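PDB 4L5R: interferon-activable protein 202 from Mus musculus, which binds double-stranded DNA in the innate immune response and blocks AIM2 inflammasome activation, probably by sequestering cytoplasmic DNA. Local coordinates for residues A[25-30]-A[57-62]; A[132-137]-A[141-146]; A[1-6]-A[72-77]. All coordinates share one frame; numbering follows the deposited sequence.

Contact 1. Residues A[25-30]-A[57-62]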
loop_
_atom_site.group_PDB
_atom_site.type_symbol
_atom_site.label_atom_id
_atom_site.label_comp_id
_atom_site.label_asym_id
_atom_site.label_seq_id
_atom_site.Cartn_x
_atom_site.Cartn_y
_atom_site.Cartn_z
ATOM N N THR A 25 -8.193 1.823 2.042
ATOM C CA THR A 25 -8.399 1.125 3.311
ATOM C C THR A 25 -9.022 2.067 4.319
ATOM O O THR A 25 -9.117 3.281 4.077
ATOM C CB THR A 25 -7.075 0.605 3.882
ATOM O OG1 THR A 25 -6.267 1.704 4.340
ATOM C CG2 THR A 25 -6.302 -0.237 2.837
ATOM N N GLU A 26 -9.461 1.521 5.451
ATOM C CA GLU A 26 -9.833 2.363 6.564
ATOM C C GLU A 26 -8.552 2.995 7.089
ATOM O O GLU A 26 -7.455 2.471 6.860
ATOM C CB GLU A 26 -10.496 1.524 7.670
ATOM C CG GLU A 26 -9.623 0.381 8.140
ATOM C CD GLU A 26 -10.397 -0.702 8.878
ATOM O OE1 GLU A 26 -10.366 -1.865 8.417
ATOM O OE2 GLU A 26 -11.027 -0.395 9.914
ATOM N N PRO A 27 -8.684 4.108 7.813
ATOM C CA PRO A 27 -7.554 4.722 8.512
ATOM C C PRO A 27 -7.090 3.831 9.652
ATOM O O PRO A 27 -7.867 3.024 10.153
ATOM C CB PRO A 27 -8.150 6.021 9.065
ATOM C CG PRO A 27 -9.341 6.278 8.208
ATOM C CD PRO A 27 -9.892 4.950 7.872
ATOM N N PHE A 28 -5.835 3.969 10.049
ATOM C CA PHE A 28 -5.314 3.191 11.155
ATOM C C PHE A 28 -4.158 3.974 11.751
ATOM O O PHE A 28 -3.529 4.788 11.066
ATOM C CB PHE A 28 -4.877 1.784 10.705
ATOM C CG PHE A 28 -3.827 1.781 9.629
ATOM C CD1 PHE A 28 -4.183 1.882 8.287
ATOM C CD2 PHE A 28 -2.485 1.688 9.959
ATOM C CE1 PHE A 28 -3.215 1.887 7.295
ATOM C CE2 PHE A 28 -1.503 1.686 8.962
ATOM C CZ PHE A 28 -1.864 1.793 7.642
ATOM N N ASN A 29 -3.916 3.764 13.040
ATOM C CA ASN A 29 -2.773 4.371 13.704
ATOM C C ASN A 29 -1.468 3.619 13.415
ATOM O O ASN A 29 -1.455 2.398 13.294
ATOM C CB ASN A 29 -3.022 4.453 15.214
ATOM C CG ASN A 29 -4.142 5.418 15.567
ATOM O OD1 ASN A 29 -4.636 6.158 14.710
ATOM N ND2 ASN A 29 -4.542 5.422 16.841
ATOM N N TYR A 30 -0.370 4.360 13.321
ATOM C CA TYR A 30 0.945 3.746 13.207
ATOM C C TYR A 30 1.936 4.595 14.018
ATOM O O TYR A 30 1.530 5.538 14.706
ATOM C CB TYR A 30 1.355 3.597 11.726
ATOM C CG TYR A 30 1.674 4.919 11.070
ATOM C CD1 TYR A 30 0.663 5.801 10.710
ATOM C CD2 TYR A 30 2.991 5.309 10.864
ATOM C CE1 TYR A 30 0.953 7.027 10.136
ATOM C CE2 TYR A 30 3.294 6.518 10.295
ATOM C CZ TYR A 30 2.276 7.379 9.937
ATOM O OH TYR A 30 2.603 8.589 9.382
ATOM N N ASP A 57 -8.509 14.210 6.631
ATOM C CA ASP A 57 -9.489 15.022 5.922
ATOM C C ASP A 57 -9.737 14.533 4.497
ATOM O O ASP A 57 -10.743 14.872 3.887
ATOM C CB ASP A 57 -9.037 16.482 5.877
ATOM C CG ASP A 57 -9.120 17.162 7.232
ATOM O OD1 ASP A 57 -9.800 16.622 8.135
ATOM O OD2 ASP A 57 -8.504 18.235 7.389
ATOM N N LEU A 58 -8.833 13.721 3.970
ATOM C CA LEU A 58 -8.971 13.253 2.598
ATOM C C LEU A 58 -9.722 11.934 2.488
ATOM O O LEU A 58 -10.035 11.486 1.386
ATOM C CB LEU A 58 -7.595 13.100 1.959
ATOM C CG LEU A 58 -6.713 14.349 1.999
ATOM C CD1 LEU A 58 -5.354 14.014 1.389
ATOM C CD2 LEU A 58 -7.380 15.526 1.256
ATOM N N LYS A 59 -10.005 11.297 3.619
ATOM C CA LYS A 59 -10.606 9.966 3.576
ATOM C C LYS A 59 -11.915 10.023 2.788
ATOM O O LYS A 59 -12.182 9.169 1.944
ATOM C CB LYS A 59 -10.786 9.387 4.994
ATOM C CG LYS A 59 -11.448 8.004 5.071
ATOM C CD LYS A 59 -10.747 6.939 4.223
ATOM C CE LYS A 59 -11.531 5.622 4.283
ATOM N NZ LYS A 59 -11.157 4.618 3.245
ATOM N N GLU A 60 -12.706 11.066 3.019
ATOM C CA GLU A 60 -13.983 11.208 2.325
ATOM C C GLU A 60 -13.827 11.443 0.819
ATOM O O GLU A 60 -14.736 11.152 0.045
ATOM C CB GLU A 60 -14.825 12.327 2.970
ATOM C CG GLU A 60 -14.196 13.702 2.846
ATOM C CD GLU A 60 -14.909 14.755 3.684
ATOM O OE1 GLU A 60 -16.020 14.470 4.183
ATOM O OE2 GLU A 60 -14.350 15.862 3.850
ATOM N N LYS A 61 -12.661 11.932 0.406
ATOM C CA LYS A 61 -12.397 12.200 -1.001
ATOM C C LYS A 61 -11.926 10.963 -1.768
ATOM O O LYS A 61 -12.053 10.895 -2.987
ATOM C CB LYS A 61 -11.364 13.320 -1.155
ATOM C CG LYS A 61 -11.932 14.719 -0.865
ATOM C CD LYS A 61 -10.844 15.781 -0.820
ATOM C CE LYS A 61 -11.427 17.159 -0.501
ATOM N NZ LYS A 61 -12.152 17.744 -1.674
ATOM N N PHE A 62 -11.384 9.984 -1.057
ATOM C CA PHE A 62 -10.887 8.786 -1.729
ATOM C C PHE A 62 -11.980 7.738 -1.905
ATOM O O PHE A 62 -11.944 6.663 -1.306
ATOM C CB PHE A 62 -9.654 8.229 -1.017
ATOM C CG PHE A 62 -8.375 8.870 -1.466
ATOM C CD1 PHE A 62 -8.049 10.154 -1.060
ATOM C CD2 PHE A 62 -7.511 8.199 -2.321
ATOM C CE1 PHE A 62 -6.873 10.760 -1.499
ATOM C CE2 PHE A 62 -6.334 8.791 -2.753
ATOM C CZ PHE A 62 -6.015 10.073 -2.349
#
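Lys59 reaches across from the 57-62 loop to the backbone of Thr25 and the ring of Pro27, and its side chain alone carries the link from that loop. From CB the chain leaves toward 25-30, and a bend at the second torsion (chi2 55°) turns it along its target. CG is the first atom to come near, 4.2 Å from Pro27 CG. CD then lies 4.0 Å from Thr25 O. CE is near two atoms, Thr25 O at 3.4 Å and Pro27 CD at 4.0 Å. The lysine and proline side chains cross at about a right angle and only graze each other. The tip supplies the specific interaction: Lys59 NZ donates a hydrogen bond to Thr25 O over 2.6 Å. The C=O...N angle is 129°, and the ammonium stands 50° out of the carbonyl plane, which places the donor above that plane and away from the lone pairs. Phe38, on strand 35-43, gives the same ammonium group a second partner through a cation-pi contact.

The receiving residue is fixed by bonds of its own. Thr25 OG1 donates to Glu26 O at 2.9 Å and is also bonded to the backbone N of His39, the residue that mediates interaction with TP53BP1. Only 126 Å² is buried between the two segments, consistent with a contact made by one long side chain. The topology is that of an OB fold: the 57-62 turn occupies the connection between strands 48-53 and 67-76, where many OB folds carry a helix, and Lys59 ties it to strand 17-30.

Contact 2. Residues A[132-137]-A[141-146]. With nucleotides of chain C.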
loop_
_atom_site.group_PDB
_atom_site.type_symbol
_atom_site.label_atom_id
_atom_site.label_comp_id
_atom_site.label_asym_id
_atom_site.label_seq_id
_atom_site.Cartn_x
_atom_site.Cartn_y
_atom_site.Cartn_z
ATOM N N GLU A 132 -0.871 -20.501 4.463
ATOM C CA GLU A 132 -0.603 -21.899 4.794
ATOM C C GLU A 132 -0.518 -22.063 6.304
ATOM O O GLU A 132 -1.084 -23.004 6.868
ATOM C CB GLU A 132 0.696 -22.364 4.139
ATOM C CG GLU A 132 1.316 -23.575 4.794
ATOM C CD GLU A 132 1.542 -24.698 3.818
ATOM O OE1 GLU A 132 0.609 -25.505 3.623
ATOM O OE2 GLU A 132 2.648 -24.765 3.240
ATOM N N LYS A 133 0.175 -21.128 6.949
ATOM C CA LYS A 133 0.375 -21.182 8.397
ATOM C C LYS A 133 0.311 -19.794 9.008
ATOM O O LYS A 133 0.689 -18.805 8.378
ATOM C CB LYS A 133 1.744 -21.781 8.727
ATOM C CG LYS A 133 1.996 -23.153 8.149
ATOM C CD LYS A 133 3.390 -23.641 8.516
ATOM C CE LYS A 133 3.617 -25.060 8.027
ATOM N NZ LYS A 133 2.556 -25.978 8.534
ATOM N N LYS A 134 -0.148 -19.720 10.252
ATOM C CA LYS A 134 -0.130 -18.463 10.972
ATOM C C LYS A 134 0.319 -18.764 12.388
ATOM O O LYS A 134 -0.094 -19.771 12.964
ATOM C CB LYS A 134 -1.507 -17.800 10.970
ATOM C CG LYS A 134 -1.635 -16.629 11.940
ATOM C CD LYS A 134 -2.964 -15.906 11.781
ATOM C CE LYS A 134 -3.373 -15.184 13.056
ATOM N NZ LYS A 134 -4.061 -16.108 14.001
ATOM N N LYS A 135 1.196 -17.927 12.931
ATOM C CA LYS A 135 1.627 -18.116 14.312
ATOM C C LYS A 135 1.644 -16.796 15.043
ATOM O O LYS A 135 2.314 -15.859 14.617
ATOM C CB LYS A 135 3.012 -18.763 14.379
ATOM C CG LYS A 135 3.644 -18.667 15.763
ATOM C CD LYS A 135 4.329 -19.955 16.197
ATOM C CE LYS A 135 5.757 -20.046 15.677
ATOM N NZ LYS A 135 5.816 -20.262 14.201
ATOM N N VAL A 136 0.907 -16.722 16.147
ATOM C CA VAL A 136 0.925 -15.522 16.969
ATOM C C VAL A 136 1.978 -15.697 18.051
ATOM O O VAL A 136 1.938 -16.659 18.819
ATOM C CB VAL A 136 -0.441 -15.264 17.599
ATOM C CG1 VAL A 136 -0.427 -13.958 18.398
ATOM C CG2 VAL A 136 -1.511 -15.230 16.514
ATOM N N ASN A 137 2.940 -14.785 18.081
ATOM C CA ASN A 137 3.991 -14.814 19.091
ATOM C C ASN A 137 3.852 -13.648 20.059
ATOM O O ASN A 137 3.014 -12.759 19.857
ATOM C CB ASN A 137 5.367 -14.768 18.426
ATOM C CG ASN A 137 5.519 -15.814 17.349
ATOM O OD1 ASN A 137 5.513 -17.023 17.622
ATOM N ND2 ASN A 137 5.645 -15.359 16.106
ATOM N N ILE A 141 3.727 -11.603 14.726
ATOM C CA ILE A 141 2.842 -12.576 14.146
ATOM C C ILE A 141 3.541 -12.960 12.859
ATOM O O ILE A 141 3.960 -12.087 12.098
ATOM C CB ILE A 141 1.482 -11.989 13.812
ATOM C CG1 ILE A 141 0.850 -11.368 15.054
ATOM C CG2 ILE A 141 0.575 -13.062 13.237
ATOM C CD1 ILE A 141 -0.515 -10.783 14.786
ATOM N N THR A 142 3.720 -14.252 12.633
ATOM C CA THR A 142 4.346 -14.682 11.381
ATOM C C THR A 142 3.391 -15.545 10.580
ATOM O O THR A 142 2.478 -16.157 11.130
ATOM C CB THR A 142 5.643 -15.437 11.624
ATOM O OG1 THR A 142 5.373 -16.579 12.440
ATOM C CG2 THR A 142 6.654 -14.529 12.317
ATOM N N PHE A 143 3.603 -15.583 9.268
ATOM C CA PHE A 143 2.722 -16.318 8.375
ATOM C C PHE A 143 3.612 -17.044 7.388
ATOM O O PHE A 143 4.701 -16.576 7.073
ATOM C CB PHE A 143 1.845 -15.375 7.546
ATOM C CG PHE A 143 0.897 -14.527 8.346
ATOM C CD1 PHE A 143 1.311 -13.319 8.878
ATOM C CD2 PHE A 143 -0.416 -14.924 8.536
ATOM C CE1 PHE A 143 0.439 -12.520 9.591
ATOM C CE2 PHE A 143 -1.303 -14.124 9.263
ATOM C CZ PHE A 143 -0.872 -12.925 9.787
ATOM N N LYS A 144 3.146 -18.187 6.911
ATOM C CA LYS A 144 3.698 -18.760 5.693
ATOM C C LYS A 144 2.618 -18.560 4.649
ATOM O O LYS A 144 1.525 -19.138 4.756
ATOM C CB LYS A 144 3.982 -20.251 5.893
ATOM C CG LYS A 144 4.517 -20.946 4.656
ATOM C CD LYS A 144 4.764 -22.429 4.958
ATOM C CE LYS A 144 5.247 -23.178 3.736
ATOM N NZ LYS A 144 5.443 -24.642 4.041
ATOM N N ILE A 145 2.889 -17.701 3.668
ATOM C CA ILE A 145 1.946 -17.512 2.580
ATOM C C ILE A 145 2.434 -18.252 1.333
ATOM O O ILE A 145 3.608 -18.587 1.222
ATOM C CB ILE A 145 1.720 -16.026 2.261
ATOM C CG1 ILE A 145 3.035 -15.324 1.897
ATOM C CG2 ILE A 145 1.049 -15.327 3.454
ATOM C CD1 ILE A 145 2.839 -13.904 1.267
ATOM N N LYS A 146 1.526 -18.511 0.402
ATOM C CA LYS A 146 1.875 -19.299 -0.771
ATOM C C LYS A 146 0.977 -18.955 -1.943
ATOM O O LYS A 146 -0.113 -18.404 -1.770
ATOM C CB LYS A 146 1.723 -20.788 -0.458
ATOM C CG LYS A 146 0.290 -21.198 -0.161
ATOM C CD LYS A 146 0.152 -22.708 -0.102
ATOM C CE LYS A 146 -1.273 -23.117 0.233
ATOM N NZ LYS A 146 -1.446 -24.602 0.199
ATOM P P DG C 7 8.650 -17.686 13.778
ATOM O OP1 DG C 7 7.173 -17.693 13.802
ATOM O OP2 DG C 7 9.371 -17.024 12.656
ATOM O "O5'" DG C 7 9.140 -17.069 15.159
ATOM C "C5'" DG C 7 8.740 -17.699 16.397
ATOM C "C4'" DG C 7 9.319 -16.944 17.574
ATOM O "O4'" DG C 7 10.725 -17.262 17.691
ATOM C "C3'" DG C 7 9.238 -15.414 17.503
ATOM O "O3'" DG C 7 8.903 -14.944 18.810
ATOM C "C2'" DG C 7 10.635 -14.984 17.055
ATOM C "C1'" DG C 7 11.501 -16.074 17.668
ATOM N N9 DG C 7 12.693 -16.458 16.922
ATOM C C8 DG C 7 12.771 -16.788 15.589
ATOM N N7 DG C 7 13.974 -17.123 15.215
ATOM C C5 DG C 7 14.736 -17.022 16.370
ATOM C C6 DG C 7 16.113 -17.265 16.583
ATOM O O6 DG C 7 16.967 -17.634 15.756
ATOM N N1 DG C 7 16.467 -17.032 17.914
ATOM C C2 DG C 7 15.590 -16.625 18.899
ATOM N N2 DG C 7 16.075 -16.449 20.131
ATOM N N3 DG C 7 14.304 -16.400 18.709
ATOM C C4 DG C 7 13.954 -16.617 17.427
ATOM P P DT C 8 8.803 -13.373 19.116
ATOM O OP1 DT C 8 7.834 -13.185 20.217
ATOM O OP2 DT C 8 8.593 -12.652 17.827
ATOM O "O5'" DT C 8 10.252 -13.009 19.666
ATOM C "C5'" DT C 8 10.689 -13.558 20.895
ATOM C "C4'" DT C 8 12.028 -12.952 21.261
ATOM O "O4'" DT C 8 13.039 -13.481 20.377
ATOM C "C3'" DT C 8 12.107 -11.429 21.161
ATOM O "O3'" DT C 8 12.428 -10.940 22.457
ATOM C "C2'" DT C 8 13.203 -11.141 20.129
ATOM C "C1'" DT C 8 13.972 -12.458 20.092
ATOM N N1 DT C 8 14.582 -12.861 18.799
ATOM C C2 DT C 8 15.913 -13.194 18.804
ATOM O O2 DT C 8 16.600 -13.139 19.803
ATOM N N3 DT C 8 16.415 -13.584 17.591
ATOM C C4 DT C 8 15.729 -13.686 16.399
ATOM O O4 DT C 8 16.285 -14.052 15.366
ATOM C C5 DT C 8 14.330 -13.329 16.465
ATOM C C7 DT C 8 13.480 -13.397 15.228
ATOM C C6 DT C 8 13.824 -12.943 17.648
#
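CG stands anti to the backbone N in both Glu132 (chi1 159°) and Lys144 (chi1 178°), and the two side chains run side by side in the same direction. They meet at a classic beta bulge in an antiparallel hairpin, where Glu132 and Lys133 both face Lys144. Its signature is that Lys144 O accepts two backbone bonds, from Glu132 N at 2.8 Å and from Lys133 N at 3.3 Å. Above the bulge, Glu132 CG packs on Lys144 CD at 3.6 Å, and Glu132 OE2 forms a salt bridge with Lys144 NZ at 2.9 Å, although the hydrogen bond within it is weak. An alanine in place of Lys144 is likely to leave the Glu132 carboxylate without this mate and to remove the methylenes packed against the outer parts of Glu132 and Lys133.

On the face carrying Lys134 and Phe143, the lysine chain runs beside the ring, with Lys134 CD 3.5 Å from Phe143 CE2. The face carrying Lys135 and Thr142 meets DNA instead. Lys135 NZ donates to OP1 of DG7 of chain C at 2.9 Å, in line with the electrostatic, non-specific binding of this domain. Thr142 OG1 donates to that same OP1 at 2.5 Å.

Contact 3. Residues A[1-6]-A[72-77]. With nucleotides of chain C.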
loop_
_atom_site.group_PDB
_atom_site.type_symbol
_atom_site.label_atom_id
_atom_site.label_comp_id
_atom_site.label_asym_id
_atom_site.label_seq_id
_atom_site.Cartn_x
_atom_site.Cartn_y
_atom_site.Cartn_z
ATOM N N THR A 1 5.566 20.944 9.378
ATOM C CA THR A 1 6.540 21.034 8.297
ATOM C C THR A 1 5.988 20.433 7.005
ATOM O O THR A 1 5.193 19.497 7.042
ATOM C CB THR A 1 7.852 20.324 8.667
ATOM O OG1 THR A 1 7.596 18.933 8.906
ATOM C CG2 THR A 1 8.453 20.943 9.918
ATOM N N PRO A 2 6.410 20.971 5.851
ATOM C CA PRO A 2 5.871 20.482 4.577
ATOM C C PRO A 2 6.141 18.993 4.340
ATOM O O PRO A 2 5.371 18.347 3.632
ATOM C CB PRO A 2 6.592 21.342 3.529
ATOM C CG PRO A 2 7.802 21.876 4.222
ATOM C CD PRO A 2 7.409 22.036 5.663
ATOM N N LYS A 3 7.211 18.459 4.924
ATOM C CA LYS A 3 7.558 17.051 4.729
ATOM C C LYS A 3 7.102 16.135 5.868
ATOM O O LYS A 3 7.514 14.978 5.933
ATOM C CB LYS A 3 9.068 16.888 4.516
ATOM C CG LYS A 3 9.488 16.832 3.056
ATOM C CD LYS A 3 10.566 15.773 2.834
ATOM C CE LYS A 3 10.718 15.452 1.351
ATOM N NZ LYS A 3 11.849 14.528 1.066
ATOM N N LYS A 4 6.267 16.651 6.768
ATOM C CA LYS A 4 5.789 15.873 7.915
ATOM C C LYS A 4 5.235 14.516 7.480
ATOM O O LYS A 4 4.388 14.443 6.584
ATOM C CB LYS A 4 4.706 16.650 8.671
ATOM C CG LYS A 4 4.770 16.542 10.193
ATOM C CD LYS A 4 4.605 15.116 10.684
ATOM C CE LYS A 4 4.602 15.060 12.211
ATOM N NZ LYS A 4 4.567 13.661 12.739
ATOM N N ASN A 5 5.723 13.451 8.118
ATOM C CA ASN A 5 5.277 12.085 7.850
ATOM C C ASN A 5 5.664 11.499 6.492
ATOM O O ASN A 5 5.399 10.322 6.232
ATOM C CB ASN A 5 3.767 11.945 8.062
ATOM C CG ASN A 5 3.384 11.996 9.524
ATOM O OD1 ASN A 5 4.229 11.831 10.404
ATOM N ND2 ASN A 5 2.105 12.222 9.792
ATOM N N ILE A 6 6.295 12.299 5.635
ATOM C CA ILE A 6 6.705 11.804 4.314
ATOM C C ILE A 6 7.965 10.938 4.395
ATOM O O ILE A 6 8.843 11.184 5.219
ATOM C CB ILE A 6 6.942 12.955 3.314
ATOM C CG1 ILE A 6 5.673 13.791 3.150
ATOM C CG2 ILE A 6 7.390 12.410 1.953
ATOM C CD1 ILE A 6 4.492 13.007 2.600
ATOM N N LYS A 72 1.096 19.022 -5.192
ATOM C CA LYS A 72 1.958 19.150 -4.028
ATOM C C LYS A 72 1.915 17.854 -3.204
ATOM O O LYS A 72 1.820 17.863 -1.976
ATOM C CB LYS A 72 1.586 20.384 -3.203
ATOM C CG LYS A 72 1.776 21.699 -3.966
ATOM C CD LYS A 72 1.303 22.903 -3.154
ATOM C CE LYS A 72 2.259 23.213 -2.009
ATOM N NZ LYS A 72 1.556 23.833 -0.841
ATOM N N TYR A 73 1.961 16.745 -3.922
ATOM C CA TYR A 73 2.087 15.426 -3.324
ATOM C C TYR A 73 3.530 14.986 -3.528
ATOM O O TYR A 73 4.277 15.609 -4.285
ATOM C CB TYR A 73 1.134 14.447 -4.012
ATOM C CG TYR A 73 1.448 14.237 -5.487
ATOM C CD1 TYR A 73 0.917 15.086 -6.460
ATOM C CD2 TYR A 73 2.279 13.199 -5.904
ATOM C CE1 TYR A 73 1.205 14.895 -7.810
ATOM C CE2 TYR A 73 2.575 13.002 -7.251
ATOM C CZ TYR A 73 2.034 13.859 -8.195
ATOM O OH TYR A 73 2.326 13.675 -9.530
ATOM N N PHE A 74 3.924 13.912 -2.863
ATOM C CA PHE A 74 5.287 13.421 -2.959
ATOM C C PHE A 74 5.316 12.072 -3.646
ATOM O O PHE A 74 4.325 11.333 -3.657
ATOM C CB PHE A 74 5.920 13.286 -1.567
ATOM C CG PHE A 74 6.138 14.597 -0.871
ATOM C CD1 PHE A 74 5.099 15.218 -0.192
ATOM C CD2 PHE A 74 7.385 15.210 -0.889
ATOM C CE1 PHE A 74 5.296 16.434 0.451
ATOM C CE2 PHE A 74 7.590 16.425 -0.246
ATOM C CZ PHE A 74 6.547 17.037 0.425
ATOM N N ASN A 75 6.470 11.749 -4.208
ATOM C CA ASN A 75 6.651 10.490 -4.889
ATOM C C ASN A 75 7.838 9.795 -4.261
ATOM O O ASN A 75 8.964 10.300 -4.310
ATOM C CB ASN A 75 6.870 10.706 -6.388
ATOM C CG ASN A 75 6.997 9.398 -7.150
ATOM O OD1 ASN A 75 7.676 8.467 -6.707
ATOM N ND2 ASN A 75 6.319 9.309 -8.288
ATOM N N SER A 76 7.576 8.651 -3.646
ATOM C CA SER A 76 8.612 7.910 -2.943
ATOM C C SER A 76 8.848 6.576 -3.640
ATOM O O SER A 76 8.111 5.611 -3.441
ATOM C CB SER A 76 8.232 7.709 -1.474
ATOM O OG SER A 76 9.219 6.945 -0.797
ATOM N N SER A 77 9.865 6.548 -4.494
ATOM C CA SER A 77 10.159 5.375 -5.311
ATOM C C SER A 77 8.907 4.787 -5.970
ATOM O O SER A 77 8.716 3.571 -5.984
ATOM C CB SER A 77 10.874 4.311 -4.473
ATOM O OG SER A 77 12.024 4.855 -3.846
ATOM P P DG C 17 15.097 14.090 3.295
ATOM O OP1 DG C 17 13.827 13.906 2.554
ATOM O OP2 DG C 17 16.220 14.842 2.689
ATOM O "O5'" DG C 17 14.771 14.775 4.697
ATOM C "C5'" DG C 17 13.853 14.121 5.556
ATOM C "C4'" DG C 17 13.731 14.899 6.847
ATOM O "O4'" DG C 17 14.739 14.460 7.787
ATOM C "C3'" DG C 17 13.899 16.405 6.675
ATOM O "O3'" DG C 17 12.859 17.016 7.407
ATOM C "C2'" DG C 17 15.286 16.693 7.248
ATOM C "C1'" DG C 17 15.455 15.574 8.274
ATOM N N9 DG C 17 16.836 15.146 8.484
ATOM C C8 DG C 17 17.845 15.085 7.553
ATOM N N7 DG C 17 18.972 14.653 8.047
ATOM C C5 DG C 17 18.693 14.410 9.386
ATOM C C6 DG C 17 19.528 13.929 10.426
ATOM O O6 DG C 17 20.724 13.618 10.366
ATOM N N1 DG C 17 18.845 13.830 11.637
ATOM C C2 DG C 17 17.519 14.158 11.812
ATOM N N2 DG C 17 17.014 13.997 13.043
ATOM N N3 DG C 17 16.727 14.602 10.847
ATOM C C4 DG C 17 17.380 14.708 9.667
ATOM P P DC C 18 12.606 18.596 7.296
ATOM O OP1 DC C 18 11.147 18.812 7.191
ATOM O OP2 DC C 18 13.507 19.133 6.246
ATOM O "O5'" DC C 18 13.114 19.151 8.707
ATOM C "C5'" DC C 18 12.601 18.585 9.911
ATOM C "C4'" DC C 18 13.496 18.966 11.075
ATOM O "O4'" DC C 18 14.698 18.150 11.055
ATOM C "C3'" DC C 18 13.951 20.426 11.033
ATOM O "O3'" DC C 18 13.649 21.099 12.254
ATOM C "C2'" DC C 18 15.455 20.343 10.790
ATOM C "C1'" DC C 18 15.787 18.981 11.388
ATOM N N1 DC C 18 17.074 18.428 10.873
ATOM C C2 DC C 18 17.929 17.766 11.762
ATOM O O2 DC C 18 17.581 17.636 12.942
ATOM N N3 DC C 18 19.107 17.278 11.297
ATOM C C4 DC C 18 19.433 17.442 10.013
ATOM N N4 DC C 18 20.604 16.943 9.602
ATOM C C5 DC C 18 18.578 18.120 9.092
ATOM C C6 DC C 18 17.421 18.597 9.563
#
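Ile6 lies across one face of the Phe74 ring, the two side chains meeting at about a right angle. The ring comes from strand 73-76 of the first OB-fold sheet of this HIN domain; the residues gathered on it come from the N-terminal loop, which is folded into a type I turn from Thr1 to Lys4 and a type II turn from Lys3 to Ile6. The evidence for a CH-pi contact is direct: Ile6 CG1 stands over the ring face, 24° off the ring normal as seen from the centroid and offset toward the rim, with Phe74 CD1 3.7 Å away. CD1, the end of the same Ile6 branch, reaches Phe74 CD1 at 3.6 Å, and the Ile6 CG2 branch reaches Phe74 CG at 3.8 Å. Having CG1 beside the backbone N (chi1 -59°) puts both branches of the isoleucine on the ring.

Pro2 O approaches the far end of the ring and Lys3 its CE2 side, both obliquely and from the same side of its plane as Ile6. Pro2 O stands 3.7 Å from Phe74 CZ; this carbonyl is satisfied by hydrogen bonds from Thr85 and Asn83. Lys3 crosses the ring at a slant, with CE 3.6 Å from Phe74 CE2, so the aliphatic part of the lysine rests against the aromatic group while its ammonium passes beyond it. The same lysine thus has an apolar contact with the ring and a polar one with the DNA. Ala10 O accepts a hydrogen bond from the same ammonium. At the tip, Lys3 NZ donates to OP1 of DG17 of chain C at 2.6 Å.

Overall arrangement
Contacts 1 and 3 each have one segment in the same sheet, in which strands 17-30 and 67-76 are neighbours; their centres are 16 Å apart, and Tyr30 OH touches Asn5 CG at 3.5 Å. Along the chain, contact 1 is nested inside the long loop closed by contact 3. Contact 2 follows later, in the second sheet, with its centre 27 Å from that of contact 1 and 33 Å from that of contact 3. The two sheets match the paired OB folds of this first HIN-200 domain of the protein. Contacts 2 and 3 lie on opposite sides of the chain's centre, yet each holds phosphates of chain C, so both halves of the domain contribute to gripping the DNA backbone.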